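Local coordinates for protein fluoride-specific ion channel FluC (Bordetella pertussis, PDB 5NKQ) that forms a dual-topology, double-barrelled channel that lets fluoride, but not chloride, cross the inner membrane and so lowers toxic fluoride in the cell, at residues W37-A42 / F82-A87; G51-L56 / L69-G74; D91-C94 / T100-A103. One frame throughout, in Å; residues are numbered along the deposited sequence.

Contact 1 (W37-A42 / F82-A87); sequences WGTLTA and FSTFSA
Thr39 and Thr84 meet through their side chains with no hydrogen bond between them. The hydroxyl OG1 of Thr39 lies 3.9 Å from the methyl CG2 of Thr84, and the two methyls, Thr39 CG2 and Thr84 CG2, are 4.1 Å apart, so one methyl of residues 82-87 sits against both branches of a threonine on residues 37-42. Beside this pair, Thr39 CG2 comes within 4.4 Å of the backbone N of Phe85, whose ring meets that of Tyr104.

The second shell is consistent with these torsions. In Thr39, OG1 stands beside the backbone N (chi1 -54°), with the methyl anti to that N, and OG1 hydrogen-bonds to Glu88 OE1, one turn beyond Thr84. The Thr39 hydroxyl is thus bonded to helix 83-95, and that of Thr84 to the hydroxyl of Thr81 in the loop before it. The backbone N of Thr39 is in turn held by Asn31 OD1.

This buried meeting belongs to a fluoride pocket: Thr39, Leu40 and Phe85 line it with Asn43, Tyr104 and Ser108. The start of helix 37-59 lies against the first turn of helix 83-95, which begins just past the break after helix 65-79, while helix 98-126 supplies Tyr104 against Thr39 and Phe85, and Ser108 against Leu40.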
ATOM      1  N   TRP A  37      -6.818   4.508  12.463  1.00 38.08           N
ATOM      2  CA  TRP A  37      -8.060   4.459  11.698  1.00 34.87           C
ATOM      3  C   TRP A  37      -7.971   5.273  10.413  1.00 32.71           C
ATOM      4  O   TRP A  37      -8.668   4.966   9.440  1.00 35.81           O
ATOM      5  CB  TRP A  37      -9.230   4.949  12.553  1.00 33.82           C
ATOM      6  CG  TRP A  37      -9.612   4.005  13.656  1.00 39.06           C
ATOM      7  CD1 TRP A  37      -9.402   4.179  14.993  1.00 43.21           C
ATOM      8  CD2 TRP A  37     -10.267   2.738  13.514  1.00 43.44           C
ATOM      9  NE1 TRP A  37      -9.888   3.101  15.693  1.00 43.57           N
ATOM     10  CE2 TRP A  37     -10.423   2.202  14.808  1.00 46.31           C
ATOM     11  CE3 TRP A  37     -10.736   2.005  12.419  1.00 50.88           C
ATOM     12  CZ2 TRP A  37     -11.028   0.967  15.037  1.00 50.16           C
ATOM     13  CZ3 TRP A  37     -11.338   0.779  12.649  1.00 50.62           C
ATOM     14  CH2 TRP A  37     -11.478   0.273  13.947  1.00 50.03           C
ATOM     15  N   GLY A  38      -7.128   6.307  10.385  1.00 32.28           N
ATOM     16  CA  GLY A  38      -7.008   7.115   9.180  1.00 31.40           C
ATOM     17  C   GLY A  38      -6.314   6.374   8.053  1.00 34.88           C
ATOM     18  O   GLY A  38      -6.771   6.396   6.906  1.00 36.31           O
ATOM     19  N   THR A  39      -5.193   5.716   8.361  1.00 32.98           N
ATOM     20  CA  THR A  39      -4.512   4.907   7.356  1.00 32.27           C
ATOM     21  C   THR A  39      -5.401   3.767   6.879  1.00 31.79           C
ATOM     22  O   THR A  39      -5.458   3.472   5.678  1.00 33.27           O
ATOM     23  CB  THR A  39      -3.201   4.355   7.918  1.00 30.90           C
ATOM     24  OG1 THR A  39      -2.408   5.428   8.439  1.00 32.41           O
ATOM     25  CG2 THR A  39      -2.418   3.633   6.827  1.00 27.75           C
ATOM     26  N   LEU A  40      -6.106   3.116   7.807  1.00 28.28           N
ATOM     27  CA  LEU A  40      -6.997   2.024   7.431  1.00 39.05           C
ATOM     28  C   LEU A  40      -8.149   2.526   6.571  1.00 38.07           C
ATOM     29  O   LEU A  40      -8.527   1.874   5.590  1.00 34.33           O
ATOM     30  CB  LEU A  40      -7.522   1.324   8.684  1.00 37.52           C
ATOM     31  CG  LEU A  40      -8.407   0.097   8.454  1.00 39.57           C
ATOM     32  CD1 LEU A  40      -7.654  -0.960   7.660  1.00 38.64           C
ATOM     33  CD2 LEU A  40      -8.893  -0.466   9.780  1.00 41.33           C
ATOM     34  N   THR A  41      -8.715   3.686   6.918  1.00 28.53           N
ATOM     35  CA  THR A  41      -9.784   4.256   6.104  1.00 31.49           C
ATOM     36  C   THR A  41      -9.297   4.556   4.693  1.00 29.95           C
ATOM     37  O   THR A  41     -10.002   4.285   3.714  1.00 33.52           O
ATOM     38  CB  THR A  41     -10.332   5.523   6.763  1.00 30.27           C
ATOM     39  OG1 THR A  41     -10.898   5.193   8.037  1.00 32.39           O
ATOM     40  CG2 THR A  41     -11.404   6.165   5.889  1.00 33.79           C
ATOM     41  N   ALA A  42      -8.085   5.104   4.567  1.00 28.20           N
ATOM     42  CA  ALA A  42      -7.546   5.410   3.246  1.00 36.95           C
ATOM     43  C   ALA A  42      -7.357   4.146   2.419  1.00 33.82           C
ATOM     44  O   ALA A  42      -7.641   4.133   1.215  1.00 36.83           O
ATOM     45  CB  ALA A  42      -6.225   6.168   3.382  1.00 27.88           C
ATOM     46  N   PHE A  82       1.208   1.408   1.356  1.00 36.45           N
ATOM     47  CA  PHE A  82       1.750   0.188   1.937  1.00 38.12           C
ATOM     48  C   PHE A  82       2.884   0.459   2.913  1.00 32.50           C
ATOM     49  O   PHE A  82       3.020  -0.265   3.905  1.00 35.69           O
ATOM     50  CB  PHE A  82       2.251  -0.749   0.832  1.00 37.87           C
ATOM     51  CG  PHE A  82       1.954  -2.198   1.082  1.00 40.19           C
ATOM     52  CD1 PHE A  82       2.601  -2.888   2.093  1.00 45.62           C
ATOM     53  CD2 PHE A  82       1.037  -2.875   0.296  1.00 42.47           C
ATOM     54  CE1 PHE A  82       2.330  -4.223   2.323  1.00 48.59           C
ATOM     55  CE2 PHE A  82       0.763  -4.211   0.519  1.00 45.53           C
ATOM     56  CZ  PHE A  82       1.411  -4.886   1.534  1.00 47.86           C
ATOM     57  N   SER A  83       3.689   1.493   2.657  1.00 29.57           N
ATOM     58  CA  SER A  83       4.807   1.812   3.538  1.00 26.88           C
ATOM     59  C   SER A  83       4.319   2.293   4.898  1.00 31.83           C
ATOM     60  O   SER A  83       4.811   1.842   5.939  1.00 32.86           O
ATOM     61  CB  SER A  83       5.702   2.865   2.884  1.00 29.18           C
ATOM     62  OG  SER A  83       4.949   4.001   2.492  1.00 29.89           O
ATOM     63  N   THR A  84       3.356   3.219   4.910  1.00 27.06           N
ATOM     64  CA  THR A  84       2.807   3.693   6.177  1.00 36.04           C
ATOM     65  C   THR A  84       2.167   2.549   6.953  1.00 37.43           C
ATOM     66  O   THR A  84       2.332   2.449   8.175  1.00 27.45           O
ATOM     67  CB  THR A  84       1.791   4.810   5.930  1.00 38.44           C
ATOM     68  OG1 THR A  84       2.407   5.863   5.178  1.00 40.31           O
ATOM     69  CG2 THR A  84       1.286   5.373   7.252  1.00 35.18           C
ATOM     70  N   PHE A  85       1.442   1.669   6.257  1.00 31.37           N
ATOM     71  CA  PHE A  85       0.905   0.476   6.905  1.00 32.55           C
ATOM     72  C   PHE A  85       2.021  -0.393   7.469  1.00 30.33           C
ATOM     73  O   PHE A  85       1.891  -0.951   8.565  1.00 33.24           O
ATOM     74  CB  PHE A  85       0.053  -0.317   5.912  1.00 36.82           C
ATOM     75  CG  PHE A  85      -0.124  -1.763   6.283  1.00 35.72           C
ATOM     76  CD1 PHE A  85      -1.055  -2.138   7.236  1.00 38.13           C
ATOM     77  CD2 PHE A  85       0.636  -2.748   5.672  1.00 35.54           C
ATOM     78  CE1 PHE A  85      -1.219  -3.466   7.580  1.00 38.26           C
ATOM     79  CE2 PHE A  85       0.476  -4.078   6.012  1.00 37.92           C
ATOM     80  CZ  PHE A  85      -0.454  -4.437   6.966  1.00 38.39           C
ATOM     81  N   SER A  86       3.132  -0.510   6.739  1.00 30.59           N
ATOM     82  CA  SER A  86       4.232  -1.353   7.191  1.00 28.67           C
ATOM     83  C   SER A  86       4.903  -0.775   8.432  1.00 32.72           C
ATOM     84  O   SER A  86       5.217  -1.514   9.373  1.00 27.22           O
ATOM     85  CB  SER A  86       5.249  -1.533   6.063  1.00 26.86           C
ATOM     86  OG  SER A  86       6.264  -2.453   6.428  1.00 36.17           O
ATOM     87  N   ALA A  87       5.127   0.541   8.456  1.00 30.20           N
ATOM     88  CA  ALA A  87       5.782   1.157   9.605  1.00 27.32           C
ATOM     89  C   ALA A  87       4.888   1.124  10.838  1.00 35.01           C
ATOM     90  O   ALA A  87       5.374   0.917  11.956  1.00 31.96           O
ATOM     91  CB  ALA A  87       6.186   2.593   9.273  1.00 27.34           C
TER

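Contact 2 (G51-L56 / L69-G74); sequences GVMVAL and LAAVTG
Met53 reaches Val72 and Ala71 in a contact that is apolar throughout, with no hydrogen bond between residues 51-56 and 69-74. Two van der Waals meetings carry it. At the root of the methionine, Met53 CB lies 3.7 Å from Val72 CG2, and the same methyl is 4.0 Å from Met53 CG; the two side chains run alongside each other, pointing opposite ways. At its far end, the methyl CE of Met53 touches Ala71 CB at 3.8 Å. The methionine therefore spans two successive residues of the facing helix, its base on one and its terminal methyl on the other. What makes this possible is its folded shape: the chain bends at chi2 (-54°) and again at chi3 (-58°), bringing CE to Ala71 CB. Val72 turns CG2, the branch beside its backbone N, to the methionine.

Backbone hydrogen bonding is separate on the two sides. Residues 51-56 are regular helix, whereas 69-74 includes a wider pi-type turn in which Gly74 N makes a weak bond to Leu69 O, five residues back. Ala71 and Val72 face Met53 from within that widened turn.

This is packing between two consecutive transmembrane helices of a helical hairpin, the later part of helix 37-59 against helix 65-79, joined by residues 60-64. Around them, helix 98-126 packs on Val52, Val54, Ala55 and Leu56, helix 6-30 covers Leu69, Ala70 and Thr73, and the second subunit brings its Trp24 against Leu69 and Thr73.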
ATOM      1  N   GLY A  51     -11.884  -1.169  -7.134  1.00 30.14           N
ATOM      2  CA  GLY A  51     -12.871  -2.105  -7.643  1.00 32.89           C
ATOM      3  C   GLY A  51     -13.926  -1.409  -8.480  1.00 34.01           C
ATOM      4  O   GLY A  51     -14.387  -1.946  -9.491  1.00 30.84           O
ATOM      5  N   VAL A  52     -14.313  -0.197  -8.075  1.00 34.65           N
ATOM      6  CA  VAL A  52     -15.226   0.606  -8.882  1.00 33.61           C
ATOM      7  C   VAL A  52     -14.568   0.986 -10.202  1.00 35.82           C
ATOM      8  O   VAL A  52     -15.175   0.880 -11.274  1.00 39.05           O
ATOM      9  CB  VAL A  52     -15.676   1.853  -8.099  1.00 28.34           C
ATOM     10  CG1 VAL A  52     -16.452   2.802  -9.003  1.00 29.71           C
ATOM     11  CG2 VAL A  52     -16.510   1.452  -6.889  1.00 28.55           C
ATOM     12  N   MET A  53     -13.310   1.431 -10.141  1.00 35.26           N
ATOM     13  CA  MET A  53     -12.629   1.889 -11.349  1.00 31.39           C
ATOM     14  C   MET A  53     -12.377   0.744 -12.321  1.00 29.10           C
ATOM     15  O   MET A  53     -12.605   0.891 -13.527  1.00 31.87           O
ATOM     16  CB  MET A  53     -11.319   2.584 -10.983  1.00 31.36           C
ATOM     17  CG  MET A  53     -11.498   3.978 -10.404  1.00 35.86           C
ATOM     18  SD  MET A  53     -12.485   5.046 -11.474  1.00 37.65           S
ATOM     19  CE  MET A  53     -11.528   4.998 -12.987  1.00 37.22           C
ATOM     20  N   VAL A  54     -11.907  -0.401 -11.819  1.00 27.71           N
ATOM     21  CA  VAL A  54     -11.648  -1.545 -12.692  1.00 31.32           C
ATOM     22  C   VAL A  54     -12.920  -1.959 -13.423  1.00 31.96           C
ATOM     23  O   VAL A  54     -12.889  -2.287 -14.617  1.00 35.87           O
ATOM     24  CB  VAL A  54     -11.050  -2.711 -11.882  1.00 29.33           C
ATOM     25  CG1 VAL A  54     -11.150  -4.014 -12.661  1.00 30.83           C
ATOM     26  CG2 VAL A  54      -9.600  -2.420 -11.534  1.00 28.53           C
ATOM     27  N   ALA A  55     -14.059  -1.930 -12.730  1.00 33.00           N
ATOM     28  CA  ALA A  55     -15.315  -2.303 -13.373  1.00 34.17           C
ATOM     29  C   ALA A  55     -15.769  -1.235 -14.362  1.00 33.27           C
ATOM     30  O   ALA A  55     -16.330  -1.558 -15.417  1.00 29.94           O
ATOM     31  CB  ALA A  55     -16.388  -2.559 -12.318  1.00 30.43           C
ATOM     32  N   LEU A  56     -15.535   0.041 -14.045  1.00 34.36           N
ATOM     33  CA  LEU A  56     -15.919   1.112 -14.961  1.00 34.71           C
ATOM     34  C   LEU A  56     -15.051   1.109 -16.213  1.00 34.07           C
ATOM     35  O   LEU A  56     -15.549   1.343 -17.321  1.00 33.29           O
ATOM     36  CB  LEU A  56     -15.835   2.465 -14.258  1.00 34.77           C
ATOM     37  CG  LEU A  56     -16.958   2.804 -13.275  1.00 36.62           C
ATOM     38  CD1 LEU A  56     -16.687   4.138 -12.599  1.00 34.88           C
ATOM     39  CD2 LEU A  56     -18.299   2.827 -13.990  1.00 36.11           C
ATOM     40  N   LEU A  69      -5.071   6.522 -15.566  1.00 35.98           N
ATOM     41  CA  LEU A  69      -3.788   6.881 -14.969  1.00 37.69           C
ATOM     42  C   LEU A  69      -3.959   7.946 -13.892  1.00 37.59           C
ATOM     43  O   LEU A  69      -3.289   7.901 -12.854  1.00 40.26           O
ATOM     44  CB  LEU A  69      -2.820   7.354 -16.052  1.00 35.89           C
ATOM     45  CG  LEU A  69      -2.332   6.275 -17.020  1.00 40.34           C
ATOM     46  CD1 LEU A  69      -1.482   6.882 -18.123  1.00 40.02           C
ATOM     47  CD2 LEU A  69      -1.556   5.200 -16.272  1.00 40.71           C
ATOM     48  N   ALA A  70      -4.857   8.908 -14.116  1.00 36.20           N
ATOM     49  CA  ALA A  70      -5.078   9.950 -13.119  1.00 36.74           C
ATOM     50  C   ALA A  70      -5.887   9.431 -11.935  1.00 35.71           C
ATOM     51  O   ALA A  70      -5.639   9.833 -10.793  1.00 36.06           O
ATOM     52  CB  ALA A  70      -5.772  11.151 -13.757  1.00 34.29           C
ATOM     53  N   ALA A  71      -6.839   8.532 -12.183  1.00 36.18           N
ATOM     54  CA  ALA A  71      -7.729   8.024 -11.145  1.00 33.72           C
ATOM     55  C   ALA A  71      -7.108   6.874 -10.356  1.00 31.55           C
ATOM     56  O   ALA A  71      -7.110   6.895  -9.122  1.00 35.47           O
ATOM     57  CB  ALA A  71      -9.056   7.577 -11.766  1.00 30.92           C
ATOM     58  N   VAL A  72      -6.582   5.864 -11.047  1.00 32.01           N
ATOM     59  CA  VAL A  72      -6.081   4.666 -10.382  1.00 29.89           C
ATOM     60  C   VAL A  72      -4.602   4.826 -10.056  1.00 31.24           C
ATOM     61  O   VAL A  72      -4.209   4.822  -8.885  1.00 30.13           O
ATOM     62  CB  VAL A  72      -6.317   3.409 -11.239  1.00 29.99           C
ATOM     63  CG1 VAL A  72      -5.853   2.170 -10.493  1.00 28.01           C
ATOM     64  CG2 VAL A  72      -7.785   3.294 -11.618  1.00 27.16           C
ATOM     65  N   THR A  73      -3.770   4.957 -11.095  1.00 32.12           N
ATOM     66  CA  THR A  73      -2.333   5.096 -10.879  1.00 26.71           C
ATOM     67  C   THR A  73      -2.016   6.349 -10.072  1.00 30.05           C
ATOM     68  O   THR A  73      -1.133   6.333  -9.206  1.00 26.69           O
ATOM     69  CB  THR A  73      -1.601   5.122 -12.222  1.00 29.62           C
ATOM     70  OG1 THR A  73      -1.963   3.966 -12.988  1.00 33.16           O
ATOM     71  CG2 THR A  73      -0.094   5.130 -12.012  1.00 26.57           C
ATOM     72  N   GLY A  74      -2.731   7.439 -10.335  1.00 29.59           N
ATOM     73  CA  GLY A  74      -2.506   8.678  -9.621  1.00 26.87           C
ATOM     74  C   GLY A  74      -3.261   8.772  -8.311  1.00 32.21           C
ATOM     75  O   GLY A  74      -2.675   8.596  -7.240  1.00 30.52           O
TER

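Contact 3 (D91-C94 / T100-A103); sequences DMLC and TAAA. Unlike the reference sequence in segment 91-94: Cys94 (reference Glu).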
ATOM      1  N   ASP A  91       5.824  -0.930  14.220  1.00 35.27           N
ATOM      2  CA  ASP A  91       5.822  -0.272  15.523  1.00 37.08           C
ATOM      3  C   ASP A  91       4.955  -1.020  16.528  1.00 41.75           C
ATOM      4  O   ASP A  91       5.241  -0.993  17.730  1.00 40.86           O
ATOM      5  CB  ASP A  91       5.349   1.175  15.392  1.00 33.23           C
ATOM      6  CG  ASP A  91       5.566   1.973  16.668  1.00 39.68           C
ATOM      7  OD1 ASP A  91       6.724   2.350  16.941  1.00 40.05           O
ATOM      8  OD2 ASP A  91       4.583   2.213  17.401  1.00 39.86           O
ATOM      9  N   MET A  92       3.896  -1.684  16.062  1.00 42.65           N
ATOM     10  CA  MET A  92       3.111  -2.524  16.959  1.00 42.06           C
ATOM     11  C   MET A  92       3.900  -3.748  17.404  1.00 41.71           C
ATOM     12  O   MET A  92       3.749  -4.201  18.545  1.00 45.19           O
ATOM     13  CB  MET A  92       1.809  -2.953  16.281  1.00 40.61           C
ATOM     14  CG  MET A  92       0.874  -1.808  15.923  1.00 41.62           C
ATOM     15  SD  MET A  92      -0.613  -2.378  15.075  1.00 42.74           S
ATOM     16  CE  MET A  92      -1.445  -0.825  14.758  1.00 40.78           C
ATOM     17  N   LEU A  93       4.750  -4.288  16.528  1.00 41.55           N
ATOM     18  CA  LEU A  93       5.504  -5.489  16.869  1.00 42.49           C
ATOM     19  C   LEU A  93       6.563  -5.202  17.925  1.00 46.10           C
ATOM     20  O   LEU A  93       6.754  -5.999  18.851  1.00 50.41           O
ATOM     21  CB  LEU A  93       6.142  -6.081  15.612  1.00 36.00           C
ATOM     22  CG  LEU A  93       5.176  -6.667  14.582  1.00 36.59           C
ATOM     23  CD1 LEU A  93       5.921  -7.097  13.330  1.00 37.12           C
ATOM     24  CD2 LEU A  93       4.408  -7.837  15.178  1.00 36.30           C
ATOM     25  N   CYS A  94       7.266  -4.073  17.806  1.00 45.11           N
ATOM     26  CA  CYS A  94       8.281  -3.734  18.796  1.00 49.33           C
ATOM     27  C   CYS A  94       7.671  -3.338  20.135  1.00 46.13           C
ATOM     28  O   CYS A  94       8.367  -3.375  21.154  1.00 45.45           O
ATOM     29  CB  CYS A  94       9.182  -2.613  18.274  1.00 55.99           C
ATOM     30  SG  CYS A  94       8.348  -1.041  17.994  1.00 66.41           S
ATOM     31  N   THR A 100      -2.550  -7.225  18.304  1.00 51.50           N
ATOM     32  CA  THR A 100      -3.014  -6.004  17.655  1.00 52.98           C
ATOM     33  C   THR A 100      -2.393  -5.848  16.272  1.00 48.02           C
ATOM     34  O   THR A 100      -3.067  -5.421  15.326  1.00 45.79           O
ATOM     35  CB  THR A 100      -2.694  -4.791  18.531  1.00 58.47           C
ATOM     36  OG1 THR A 100      -3.346  -4.932  19.799  1.00 63.20           O
ATOM     37  CG2 THR A 100      -3.163  -3.506  17.867  1.00 58.49           C
ATOM     38  N   ALA A 101      -1.112  -6.195  16.134  1.00 45.05           N
ATOM     39  CA  ALA A 101      -0.450  -6.093  14.836  1.00 43.66           C
ATOM     40  C   ALA A 101      -1.055  -7.065  13.830  1.00 42.72           C
ATOM     41  O   ALA A 101      -1.279  -6.704  12.669  1.00 40.85           O
ATOM     42  CB  ALA A 101       1.049  -6.342  14.990  1.00 42.01           C
ATOM     43  N   ALA A 102      -1.323  -8.301  14.257  1.00 43.87           N
ATOM     44  CA  ALA A 102      -1.947  -9.271  13.363  1.00 42.33           C
ATOM     45  C   ALA A 102      -3.361  -8.846  12.989  1.00 40.45           C
ATOM     46  O   ALA A 102      -3.804  -9.068  11.856  1.00 42.43           O
ATOM     47  CB  ALA A 102      -1.955 -10.655  14.011  1.00 41.80           C
ATOM     48  N   ALA A 103      -4.084  -8.230  13.928  1.00 37.37           N
ATOM     49  CA  ALA A 103      -5.424  -7.742  13.624  1.00 37.87           C
ATOM     50  C   ALA A 103      -5.377  -6.563  12.659  1.00 40.39           C
ATOM     51  O   ALA A 103      -6.247  -6.430  11.792  1.00 39.75           O
ATOM     52  CB  ALA A 103      -6.147  -7.353  14.914  1.00 34.22           C
TER
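A tight helical hairpin, in which helix 83-95 turns back through a short connection into helix 98-126, brings Met92 and Leu93 against Ala101 and Thr100. The backbones come close, with the CA atoms of Met92 and Ala101 5.5 Å apart, consistent with the small side chain of Ala101 at the closest point.

Ala101 CB is the shared point of contact. Met92 CB approaches it to 3.7 Å and Leu93 CD2 to the same distance, so the alanine methyl is touched by two consecutive residues of the opposing helix. Leu93 leaves its helix to one flank, and its CD2 branch reaches back to the alanine. Met92 instead points at the facing helix from the start and continues past the alanine. Its chain is extended beyond CG (chi2 178°, chi3 -178°), which carries the sulphur along the surface of residues 100-103: SD lies 3.7 Å from Ala101 CA and 3.9 Å from Thr100 O. The methyl CG2 of Thr100 meets the same sulphur, also at 3.9 Å. OG1 of Thr100 stands beside its backbone N (chi1 -60°), which puts CG2 anti to that N and against the sulphur. No hydrogen bond crosses between the segments; their meeting is van der Waals packing.

Met92 also packs on Pro36, Val97 and Tyr104, the last a residue that binds fluoride one turn further along helix 98-126, while Thr100 and Ala103 have Trp35 beside them. Leu93 rests on Tyr98 at the start of the second helix. With a leucine methyl and the root of an extended methionine against one alanine, this is the closed end of a transmembrane helical hairpin, helices 83-95 and 98-126 joined by residues 96-97, next to the fluoride-binding Tyr104.

Following the chain from the N terminus, helix 6-30 takes part in none of the three contacts. Helix 37-59 opens contact 1 at its start and contact 2 near its end. Contact 2 closes first, with 12 residues between its segments, most of them helical, when helix 65-79 comes back alongside. The chain then passes the break near the sodium site, and residues 82-87 close contact 1, so contact 2 nests inside the longer loop of contact 1. Contact 3 follows in series, closing the turn from helix 83-95 into helix 98-126. Contacts 1 and 3 lie on the same side of the chain's centre, their centres about 13 Å apart, while contact 2 lies on the opposite side.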